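Local coordinates for Fe2OG dioxygenase domain-containing protein (Pseudomonas putida, PDB 4J25) that is a prolyl-4-hydroxylase, a jellyroll-fold 2-oxoglutarate oxygenase that probably uses ferrous iron and hydroxylates prolyl residues in elongation factor Tu, at residues V158-Y163 and G219-R224; D106-A111 and E128-H133; Q95-G100 and C132-Y137. All blocks are in the same frame, centred on the assembly; numbering follows the deposited sequence.

Contact 1: residues V158-Y163 and G219-R224. With OGA (N-oxalylglycine), chain J.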
loop_
_atom_site.group_PDB
_atom_site.type_symbol
_atom_site.label_atom_id
_atom_site.label_comp_id
_atom_site.label_asym_id
_atom_site.label_seq_id
_atom_site.Cartn_x
_atom_site.Cartn_y
_atom_site.Cartn_z
ATOM N N VAL A 158 -8.517 3.419 4.542
ATOM C CA VAL A 158 -7.160 3.865 4.275
ATOM C C VAL A 158 -6.492 2.849 3.370
ATOM O O VAL A 158 -6.581 1.663 3.619
ATOM C CB VAL A 158 -6.308 3.975 5.572
ATOM C CG1 VAL A 158 -4.873 4.439 5.229
ATOM C CG2 VAL A 158 -6.962 4.915 6.605
ATOM N N SER A 159 -5.818 3.327 2.337
ATOM C CA SER A 159 -5.180 2.477 1.348
ATOM C C SER A 159 -3.694 2.474 1.602
ATOM O O SER A 159 -3.146 3.465 2.040
ATOM C CB SER A 159 -5.421 3.028 -0.054
ATOM O OG SER A 159 -6.805 3.171 -0.304
ATOM N N ALA A 160 -3.039 1.361 1.312
ATOM C CA ALA A 160 -1.609 1.255 1.506
ATOM C C ALA A 160 -1.044 0.326 0.439
ATOM O O ALA A 160 -1.533 -0.792 0.238
ATOM C CB ALA A 160 -1.294 0.743 2.903
ATOM N N VAL A 161 -0.030 0.816 -0.256
ATOM C CA VAL A 161 0.636 0.066 -1.303
ATOM C C VAL A 161 2.121 0.027 -0.993
ATOM O O VAL A 161 2.734 1.079 -0.777
ATOM C CB VAL A 161 0.493 0.751 -2.668
ATOM C CG1 VAL A 161 0.903 -0.222 -3.780
ATOM C CG2 VAL A 161 -0.892 1.236 -2.878
ATOM N N LEU A 162 2.695 -1.177 -0.977
ATOM C CA LEU A 162 4.137 -1.338 -0.833
ATOM C C LEU A 162 4.721 -1.746 -2.187
ATOM O O LEU A 162 4.246 -2.698 -2.812
ATOM C CB LEU A 162 4.475 -2.383 0.248
ATOM C CG LEU A 162 5.989 -2.642 0.435
ATOM C CD1 LEU A 162 6.688 -1.480 1.097
ATOM C CD2 LEU A 162 6.205 -3.896 1.247
ATOM N N TYR A 163 5.719 -1.012 -2.670
ATOM C CA TYR A 163 6.334 -1.367 -3.954
ATOM C C TYR A 163 7.574 -2.249 -3.756
ATOM O O TYR A 163 8.215 -2.222 -2.710
ATOM C CB TYR A 163 6.618 -0.118 -4.813
ATOM C CG TYR A 163 5.345 0.657 -5.094
ATOM C CD1 TYR A 163 4.391 0.161 -5.963
ATOM C CD2 TYR A 163 5.084 1.858 -4.462
ATOM C CE1 TYR A 163 3.208 0.847 -6.198
ATOM C CE2 TYR A 163 3.907 2.548 -4.699
ATOM C CZ TYR A 163 2.985 2.038 -5.575
ATOM O OH TYR A 163 1.812 2.712 -5.809
ATOM N N GLY A 219 -3.227 -2.989 -0.376
ATOM C CA GLY A 219 -4.128 -3.331 0.700
ATOM C C GLY A 219 -4.974 -2.176 1.204
ATOM O O GLY A 219 -4.808 -1.031 0.766
ATOM N N TRP A 220 -5.841 -2.489 2.166
ATOM C CA TRP A 220 -6.785 -1.517 2.741
ATOM C C TRP A 220 -7.056 -1.845 4.179
ATOM O O TRP A 220 -7.241 -3.025 4.533
ATOM C CB TRP A 220 -8.100 -1.517 1.960
ATOM C CG TRP A 220 -7.859 -1.176 0.546
ATOM C CD1 TRP A 220 -7.795 0.070 0.001
ATOM C CD2 TRP A 220 -7.586 -2.098 -0.513
ATOM N NE1 TRP A 220 -7.507 -0.020 -1.335
ATOM C CE2 TRP A 220 -7.356 -1.343 -1.670
ATOM C CE3 TRP A 220 -7.486 -3.494 -0.582
ATOM C CZ2 TRP A 220 -7.065 -1.931 -2.890
ATOM C CZ3 TRP A 220 -7.192 -4.074 -1.778
ATOM C CH2 TRP A 220 -6.985 -3.299 -2.924
ATOM N N PHE A 221 -7.012 -0.814 5.012
ATOM C CA PHE A 221 -7.503 -0.904 6.371
ATOM C C PHE A 221 -8.997 -0.639 6.338
ATOM O O PHE A 221 -9.446 0.319 5.689
ATOM C CB PHE A 221 -6.834 0.145 7.265
ATOM C CG PHE A 221 -5.347 -0.016 7.409
ATOM C CD1 PHE A 221 -4.829 -0.880 8.362
ATOM C CD2 PHE A 221 -4.475 0.713 6.621
ATOM C CE1 PHE A 221 -3.457 -1.039 8.510
ATOM C CE2 PHE A 221 -3.109 0.555 6.760
ATOM C CZ PHE A 221 -2.603 -0.317 7.715
ATOM N N ARG A 222 -9.763 -1.455 7.061
ATOM C CA ARG A 222 -11.212 -1.407 7.001
ATOM C C ARG A 222 -11.868 -1.217 8.357
ATOM O O ARG A 222 -11.319 -1.617 9.372
ATOM C CB ARG A 222 -11.751 -2.697 6.400
ATOM C CG ARG A 222 -11.125 -3.090 5.090
ATOM C CD ARG A 222 -11.832 -4.281 4.485
ATOM N NE ARG A 222 -11.699 -5.453 5.335
ATOM C CZ ARG A 222 -12.327 -6.608 5.136
ATOM N NH1 ARG A 222 -13.146 -6.765 4.108
ATOM N NH2 ARG A 222 -12.127 -7.611 5.978
ATOM N N ARG A 223 -13.036 -0.580 8.347
ATOM C CA ARG A 223 -13.960 -0.570 9.477
ATOM C C ARG A 223 -14.911 -1.749 9.362
ATOM O O ARG A 223 -15.055 -2.344 8.291
ATOM C CB ARG A 223 -14.851 0.679 9.453
ATOM C CG ARG A 223 -14.156 1.984 9.661
ATOM C CD ARG A 223 -15.145 3.152 9.517
ATOM N NE ARG A 223 -16.279 3.010 10.429
ATOM C CZ ARG A 223 -16.299 3.452 11.681
ATOM N NH1 ARG A 223 -15.253 4.097 12.183
ATOM N NH2 ARG A 223 -17.378 3.265 12.433
ATOM N N ARG A 224 -15.622 -2.027 10.449
ATOM C CA ARG A 224 -16.653 -3.042 10.447
ATOM C C ARG A 224 -17.752 -2.752 9.408
ATOM O O ARG A 224 -18.120 -3.631 8.632
ATOM C CB ARG A 224 -17.244 -3.161 11.863
ATOM C CG ARG A 224 -18.465 -4.067 12.006
ATOM C CD ARG A 224 -18.873 -4.150 13.477
ATOM N NE ARG A 224 -18.933 -2.822 14.092
ATOM C CZ ARG A 224 -19.990 -2.015 14.057
ATOM N NH1 ARG A 224 -21.113 -2.395 13.461
ATOM N NH2 ARG A 224 -19.934 -0.825 14.636
HETATM C C1 OGA J . -5.311 -0.393 -6.467
HETATM C C2 OGA J . -4.306 0.634 -6.888
HETATM C C4 OGA J . -1.968 1.301 -7.325
HETATM C C5 OGA J . -0.567 0.792 -7.325
HETATM O O1 OGA J . -4.929 -1.597 -6.407
HETATM O O2 OGA J . -6.507 -0.051 -6.157
HETATM O "O2'" OGA J . -4.679 1.761 -7.180
HETATM O O3 OGA J . 0.378 1.594 -7.126
HETATM N N1 OGA J . -2.901 0.296 -6.937
HETATM O O4 OGA J . -0.322 -0.428 -7.520
#
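Ser159 and Trp220 face each other as a non-hydrogen-bonded antiparallel pair, yet their polar ends converge on a third residue: Ser159 OG and Trp220 NE1 each hydrogen-bond to OD2 of Asp148, a ligand of the manganese ion. Ser159 OG lies at the edge of the indole, 3.3 Å from Trp220 CD1. With its CG beside the backbone N (chi1 -59°), Trp220 also brings its six-membered ring to N-oxalylglycine, whose O2 lies in the indole plane, 3.8 Å from CZ2.

The hydrogen-bonded pairs flank this one. Ala160 N gives a bond of 3.0 Å to Gly219 O, and Ala160 O receives Gly219 N at 2.8 Å. At the other pair Phe221 N reaches Val158 O at 2.9 Å, but the return bond from Val158 N to Phe221 O is weak, at 3.4 Å.

On the opposite face of the sheet Val158 CB packs against Phe221 CD2 at 3.9 Å, with helix 103-123 also touching the phenyl ring. The two faces thus differ in chemistry: one is apolar, while the other supplies a second shell whose two bonds to one carboxylate oxygen would be expected to fix the orientation of Asp148 at the metal.

Contact 2: residues D106-A111 and E128-H133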
loop_
_atom_site.group_PDB
_atom_site.type_symbol
_atom_site.label_atom_id
_atom_site.label_comp_id
_atom_site.label_asym_id
_atom_site.label_seq_id
_atom_site.Cartn_x
_atom_site.Cartn_y
_atom_site.Cartn_z
ATOM N N ASP A 106 4.000 -12.529 6.868
ATOM C CA ASP A 106 3.671 -12.458 8.289
ATOM C C ASP A 106 4.288 -11.211 8.890
ATOM O O ASP A 106 3.678 -10.533 9.720
ATOM C CB ASP A 106 4.197 -13.686 9.055
ATOM C CG ASP A 106 3.336 -14.925 8.877
ATOM O OD1 ASP A 106 2.421 -14.929 8.033
ATOM O OD2 ASP A 106 3.588 -15.916 9.593
ATOM N N GLN A 107 5.515 -10.917 8.477
ATOM C CA GLN A 107 6.217 -9.744 8.957
ATOM C C GLN A 107 5.569 -8.456 8.407
ATOM O O GLN A 107 5.477 -7.452 9.103
ATOM C CB GLN A 107 7.675 -9.823 8.554
ATOM C CG GLN A 107 8.439 -10.940 9.258
ATOM C CD GLN A 107 9.936 -10.831 9.045
ATOM O OE1 GLN A 107 10.486 -9.734 8.970
ATOM N NE2 GLN A 107 10.603 -11.973 8.947
ATOM N N TYR A 108 5.120 -8.494 7.159
ATOM C CA TYR A 108 4.425 -7.340 6.594
ATOM C C TYR A 108 3.146 -7.062 7.370
ATOM O O TYR A 108 2.867 -5.917 7.710
ATOM C CB TYR A 108 4.104 -7.543 5.117
ATOM C CG TYR A 108 3.506 -6.301 4.491
ATOM C CD1 TYR A 108 4.211 -5.110 4.489
ATOM C CD2 TYR A 108 2.233 -6.319 3.916
ATOM C CE1 TYR A 108 3.676 -3.962 3.925
ATOM C CE2 TYR A 108 1.696 -5.174 3.342
ATOM C CZ TYR A 108 2.427 -4.001 3.358
ATOM O OH TYR A 108 1.913 -2.859 2.795
ATOM N N LEU A 109 2.373 -8.108 7.647
ATOM C CA LEU A 109 1.119 -7.956 8.385
ATOM C C LEU A 109 1.355 -7.446 9.799
ATOM O O LEU A 109 0.568 -6.657 10.307
ATOM C CB LEU A 109 0.325 -9.260 8.436
ATOM C CG LEU A 109 -0.087 -9.824 7.077
ATOM C CD1 LEU A 109 -0.799 -11.167 7.285
ATOM C CD2 LEU A 109 -0.956 -8.839 6.278
ATOM N N ALA A 110 2.437 -7.883 10.434
ATOM C CA ALA A 110 2.726 -7.435 11.788
ATOM C C ALA A 110 2.994 -5.935 11.792
ATOM O O ALA A 110 2.496 -5.219 12.661
ATOM C CB ALA A 110 3.887 -8.220 12.396
ATOM N N ALA A 111 3.724 -5.442 10.793
ATOM C CA ALA A 111 4.009 -4.009 10.708
ATOM C C ALA A 111 2.739 -3.205 10.403
ATOM O O ALA A 111 2.530 -2.113 10.957
ATOM C CB ALA A 111 5.068 -3.734 9.646
ATOM N N GLU A 128 -10.764 -2.128 12.009
ATOM C CA GLU A 128 -10.785 -3.465 12.607
ATOM C C GLU A 128 -9.757 -4.410 11.987
ATOM O O GLU A 128 -9.297 -5.345 12.649
ATOM C CB GLU A 128 -12.166 -4.091 12.457
ATOM C CG GLU A 128 -12.585 -4.308 11.015
ATOM C CD GLU A 128 -13.730 -5.294 10.887
ATOM O OE1 GLU A 128 -14.638 -5.269 11.753
ATOM O OE2 GLU A 128 -13.712 -6.102 9.929
ATOM N N ASP A 129 -9.420 -4.199 10.717
ATOM C CA ASP A 129 -8.443 -5.062 10.068
ATOM C C ASP A 129 -7.783 -4.449 8.815
ATOM O O ASP A 129 -8.068 -3.307 8.405
ATOM C CB ASP A 129 -9.057 -6.444 9.782
ATOM C CG ASP A 129 -9.870 -6.494 8.504
ATOM O OD1 ASP A 129 -10.119 -7.614 8.010
ATOM O OD2 ASP A 129 -10.249 -5.443 7.965
ATOM N N PHE A 130 -6.875 -5.223 8.248
ATOM C CA PHE A 130 -6.113 -4.852 7.073
ATOM C C PHE A 130 -6.171 -6.039 6.143
ATOM O O PHE A 130 -5.899 -7.170 6.556
ATOM C CB PHE A 130 -4.659 -4.556 7.447
ATOM C CG PHE A 130 -3.787 -4.186 6.272
ATOM C CD1 PHE A 130 -2.776 -5.054 5.827
ATOM C CD2 PHE A 130 -3.983 -2.982 5.598
ATOM C CE1 PHE A 130 -1.970 -4.710 4.737
ATOM C CE2 PHE A 130 -3.179 -2.634 4.522
ATOM C CZ PHE A 130 -2.161 -3.510 4.087
ATOM N N GLU A 131 -6.578 -5.805 4.911
ATOM C CA GLU A 131 -6.613 -6.844 3.911
ATOM C C GLU A 131 -5.648 -6.433 2.811
ATOM O O GLU A 131 -5.576 -5.260 2.434
ATOM C CB GLU A 131 -8.030 -7.034 3.358
ATOM C CG GLU A 131 -8.579 -5.790 2.645
ATOM C CD GLU A 131 -9.903 -6.014 1.944
ATOM O OE1 GLU A 131 -10.387 -7.163 1.916
ATOM O OE2 GLU A 131 -10.462 -5.030 1.417
ATOM N N CYS A 132 -4.897 -7.393 2.290
ATOM C CA CYS A 132 -3.976 -7.087 1.216
ATOM C C CYS A 132 -3.732 -8.274 0.298
ATOM O O CYS A 132 -4.135 -9.412 0.589
ATOM C CB CYS A 132 -2.667 -6.564 1.780
ATOM S SG CYS A 132 -1.830 -7.752 2.795
ATOM N N HIS A 133 -3.118 -7.986 -0.847
ATOM C CA HIS A 133 -2.787 -9.008 -1.818
ATOM C C HIS A 133 -1.722 -8.459 -2.735
ATOM O O HIS A 133 -1.534 -7.227 -2.817
ATOM C CB HIS A 133 -4.018 -9.458 -2.617
ATOM C CG HIS A 133 -4.575 -8.416 -3.536
ATOM N ND1 HIS A 133 -4.066 -8.183 -4.797
ATOM C CD2 HIS A 133 -5.625 -7.573 -3.393
ATOM C CE1 HIS A 133 -4.767 -7.230 -5.384
ATOM N NE2 HIS A 133 -5.718 -6.845 -4.554
#
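Tyr108 and Phe130 meet with their side chains crossing at about a right angle, a helix residue set against a strand residue. The touching atoms are ring carbons: Tyr108 CE2 lies at the edge of the Phe130 ring, near its plane, and 3.9 Å from Phe130 CE1. Tyr108 extends CG anti to its own backbone nitrogen (chi1 -174°), which carries the phenol from the helix toward the sheet, where it also touches Leu162 and Leu217. Phe130 and Cys132 both leave the strand on the helix side, and the Phe130 ring also meets that of Phe221 on the adjoining strand.

Leu109, one residue further along the helix, completes the contact through a single methyl. Its CD2 lies 3.8 Å from Cys132 SG and, at 4.2 Å from Phe130 CD1, sits at the edge of the phenyl ring as well. Cys132 SG stands between the backbone N and the carbonyl carbon (chi1 62°) and lies near the plane of the Tyr108 ring, at its edge. Each helix side chain therefore touches both strand side chains, and each strand side chain touches both from the helix.

No hydrogen bond joins the two segments, so the union is apolar packing; the axes of the two short segments, helix 106-111 and strand 129-133, come within 10.1 Å. Next to it, Glu128 and Asp129 both face Arg222 in a classic beta bulge. Helix 103-123 here packs against the outermost strand of the larger sheet, an arrangement characteristic of the double-stranded beta-helix of 2-oxoglutarate oxygenases, whose core is buttressed by helices.

Contact 3: residues Q95-G100 and C132-Y137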
loop_
_atom_site.group_PDB
_atom_site.type_symbol
_atom_site.label_atom_id
_atom_site.label_comp_id
_atom_site.label_asym_id
_atom_site.label_seq_id
_atom_site.Cartn_x
_atom_site.Cartn_y
_atom_site.Cartn_z
ATOM N N GLN A 95 -5.775 -13.869 -4.343
ATOM C CA GLN A 95 -5.224 -14.554 -3.179
ATOM C C GLN A 95 -4.906 -13.578 -2.035
ATOM O O GLN A 95 -3.779 -13.090 -1.907
ATOM C CB GLN A 95 -3.958 -15.322 -3.574
ATOM C CG GLN A 95 -4.155 -16.192 -4.793
ATOM C CD GLN A 95 -2.864 -16.774 -5.322
ATOM O OE1 GLN A 95 -2.490 -16.529 -6.476
ATOM N NE2 GLN A 95 -2.178 -17.566 -4.492
ATOM N N TRP A 96 -5.912 -13.318 -1.202
ATOM C CA TRP A 96 -5.761 -12.489 -0.021
ATOM C C TRP A 96 -4.712 -13.086 0.896
ATOM O O TRP A 96 -4.532 -14.297 0.959
ATOM C CB TRP A 96 -7.101 -12.329 0.702
ATOM C CG TRP A 96 -8.076 -11.573 -0.124
ATOM C CD1 TRP A 96 -9.078 -12.092 -0.884
ATOM C CD2 TRP A 96 -8.119 -10.157 -0.313
ATOM N NE1 TRP A 96 -9.755 -11.084 -1.528
ATOM C CE2 TRP A 96 -9.178 -9.886 -1.198
ATOM C CE3 TRP A 96 -7.363 -9.095 0.175
ATOM C CZ2 TRP A 96 -9.504 -8.594 -1.597
ATOM C CZ3 TRP A 96 -7.681 -7.823 -0.217
ATOM C CH2 TRP A 96 -8.746 -7.577 -1.096
ATOM N N ILE A 97 -3.999 -12.210 1.586
ATOM C CA ILE A 97 -2.882 -12.612 2.416
ATOM C C ILE A 97 -3.345 -12.684 3.866
ATOM O O ILE A 97 -4.020 -11.777 4.358
ATOM C CB ILE A 97 -1.715 -11.620 2.241
ATOM C CG1 ILE A 97 -1.177 -11.708 0.809
ATOM C CG2 ILE A 97 -0.607 -11.887 3.232
ATOM C CD1 ILE A 97 -0.361 -10.517 0.419
ATOM N N ASP A 98 -3.000 -13.781 4.531
ATOM C CA ASP A 98 -3.309 -13.976 5.945
ATOM C C ASP A 98 -2.054 -14.467 6.639
ATOM O O ASP A 98 -1.128 -14.947 5.988
ATOM C CB ASP A 98 -4.406 -15.035 6.127
ATOM C CG ASP A 98 -5.797 -14.438 6.254
ATOM O OD1 ASP A 98 -5.944 -13.367 6.895
ATOM O OD2 ASP A 98 -6.748 -15.054 5.720
ATOM N N PRO A 99 -2.020 -14.351 7.974
ATOM C CA PRO A 99 -0.915 -14.957 8.719
ATOM C C PRO A 99 -0.806 -16.442 8.397
ATOM O O PRO A 99 -1.819 -17.077 8.118
ATOM C CB PRO A 99 -1.308 -14.720 10.180
ATOM C CG PRO A 99 -2.139 -13.468 10.134
ATOM C CD PRO A 99 -2.914 -13.562 8.841
ATOM N N GLY A 100 0.414 -16.966 8.383
ATOM C CA GLY A 100 0.627 -18.397 8.278
ATOM C C GLY A 100 0.851 -18.883 6.864
ATOM O O GLY A 100 0.988 -20.075 6.641
ATOM N N CYS A 132 -4.897 -7.393 2.290
ATOM C CA CYS A 132 -3.976 -7.087 1.216
ATOM C C CYS A 132 -3.732 -8.274 0.298
ATOM O O CYS A 132 -4.135 -9.412 0.589
ATOM C CB CYS A 132 -2.667 -6.564 1.780
ATOM S SG CYS A 132 -1.830 -7.752 2.795
ATOM N N HIS A 133 -3.118 -7.986 -0.847
ATOM C CA HIS A 133 -2.787 -9.008 -1.818
ATOM C C HIS A 133 -1.722 -8.459 -2.735
ATOM O O HIS A 133 -1.534 -7.227 -2.817
ATOM C CB HIS A 133 -4.018 -9.458 -2.617
ATOM C CG HIS A 133 -4.575 -8.416 -3.536
ATOM N ND1 HIS A 133 -4.066 -8.183 -4.797
ATOM C CD2 HIS A 133 -5.625 -7.573 -3.393
ATOM C CE1 HIS A 133 -4.767 -7.230 -5.384
ATOM N NE2 HIS A 133 -5.718 -6.845 -4.554
ATOM N N PHE A 134 -1.030 -9.366 -3.415
ATOM C CA PHE A 134 0.028 -8.981 -4.344
ATOM C C PHE A 134 -0.576 -8.574 -5.672
ATOM O O PHE A 134 -1.695 -8.963 -6.002
ATOM C CB PHE A 134 1.037 -10.124 -4.565
ATOM C CG PHE A 134 1.923 -10.380 -3.386
ATOM C CD1 PHE A 134 2.990 -9.549 -3.110
ATOM C CD2 PHE A 134 1.675 -11.434 -2.540
ATOM C CE1 PHE A 134 3.805 -9.783 -2.015
ATOM C CE2 PHE A 134 2.480 -11.668 -1.453
ATOM C CZ PHE A 134 3.545 -10.847 -1.185
ATOM N N ALA A 135 0.164 -7.773 -6.430
ATOM C CA ALA A 135 -0.269 -7.372 -7.757
ATOM C C ALA A 135 0.941 -7.300 -8.668
ATOM O O ALA A 135 1.962 -6.717 -8.313
ATOM C CB ALA A 135 -0.997 -6.008 -7.698
ATOM N N LEU A 136 0.826 -7.884 -9.849
ATOM C CA LEU A 136 1.938 -7.927 -10.786
ATOM C C LEU A 136 1.453 -7.443 -12.142
ATOM O O LEU A 136 0.719 -8.153 -12.821
ATOM C CB LEU A 136 2.471 -9.357 -10.916
ATOM C CG LEU A 136 3.748 -9.492 -11.762
ATOM C CD1 LEU A 136 4.619 -10.644 -11.269
ATOM C CD2 LEU A 136 3.429 -9.669 -13.249
ATOM N N TYR A 137 1.848 -6.237 -12.531
ATOM C CA TYR A 137 1.393 -5.677 -13.793
ATOM C C TYR A 137 2.380 -5.995 -14.914
ATOM O O TYR A 137 3.566 -5.664 -14.820
ATOM C CB TYR A 137 1.185 -4.165 -13.661
ATOM C CG TYR A 137 0.163 -3.788 -12.603
ATOM C CD1 TYR A 137 -0.580 -4.758 -11.947
ATOM C CD2 TYR A 137 -0.056 -2.461 -12.258
ATOM C CE1 TYR A 137 -1.509 -4.417 -10.977
ATOM C CE2 TYR A 137 -0.986 -2.114 -11.287
ATOM C CZ TYR A 137 -1.707 -3.095 -10.650
ATOM O OH TYR A 137 -2.634 -2.768 -9.672
HETATM O O HOH W 1 -1.700 -12.246 -3.222
HETATM O O HOH W 2 -5.725 -10.065 3.446
#
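Ile97 and Cys132 supply the one direct hydrogen bond of the contact: Ile97 N donates a hydrogen bond to Cys132 O at 3.0 Å. Two waters extend this polar link. One accepts from Cys132 N and donates to Ile97 O, and the other accepts from Phe134 N and donates to Gln95 O, so that strand backbone groups on both sides of His133 are bridged to the loop.

The aromatic component is a T-shaped pair. His133 turns its imidazole edge to one face of the Trp96 six-membered ring, with planes at 88° and centroids 5.2 Å apart; CD2 is the leading atom, 3.8 Å from Trp96 CZ3. The imidazole is fixed in rotation by its other side, where ND1 donates to Phe134 O at 2.8 Å, the acceptor lying close to the ring plane. Replacing His133 with an alanine would probably deprive the Trp96 face of its edge partner and leave Phe134 O without this donor.

Apolar packing centres on Ile97. Its CG1 lies beside the backbone N (chi1 -66°), and the extended chain carries CD1 to Phe134 CE2, 3.6 Å away, the two side chains crossing at about a right angle. Ile97 CD1 also rests on His133 CA, while its CB lies 3.9 Å from Cys132 SG. Helices 53-67 and 103-123 border this apolar side, through Arg66 and Cys105 against Ile97.

The loop before helix 103-123 is thus laid along the outer strand of the larger jellyroll sheet, and that same strand runs on to Tyr137, part of the N-oxalylglycine pocket of this 2-oxoglutarate oxygenase fold.

After helices 32-42 and 53-67, the chain reaches the 95-100 loop, the first segment used in a contact, and then helix 103-123, before turning back as strand 129-137. Contact 2 closes the shorter excursion, from the helix to the first part of that strand; contact 3 encloses helix and turn together and ends on the same strand, sharing Cys132 and His133, so contact 2 begins inside contact 3. Asp106 OD1 and Gly100 N further tie helix to loop. Contact 1 follows in series, joining strands 156-163 and 214-222 after the metal-binding residue His205 has been passed. Because strand 214-222 neighbours strand 129-137, the larger sheet connects the outer loop and helix to the ligand pocket.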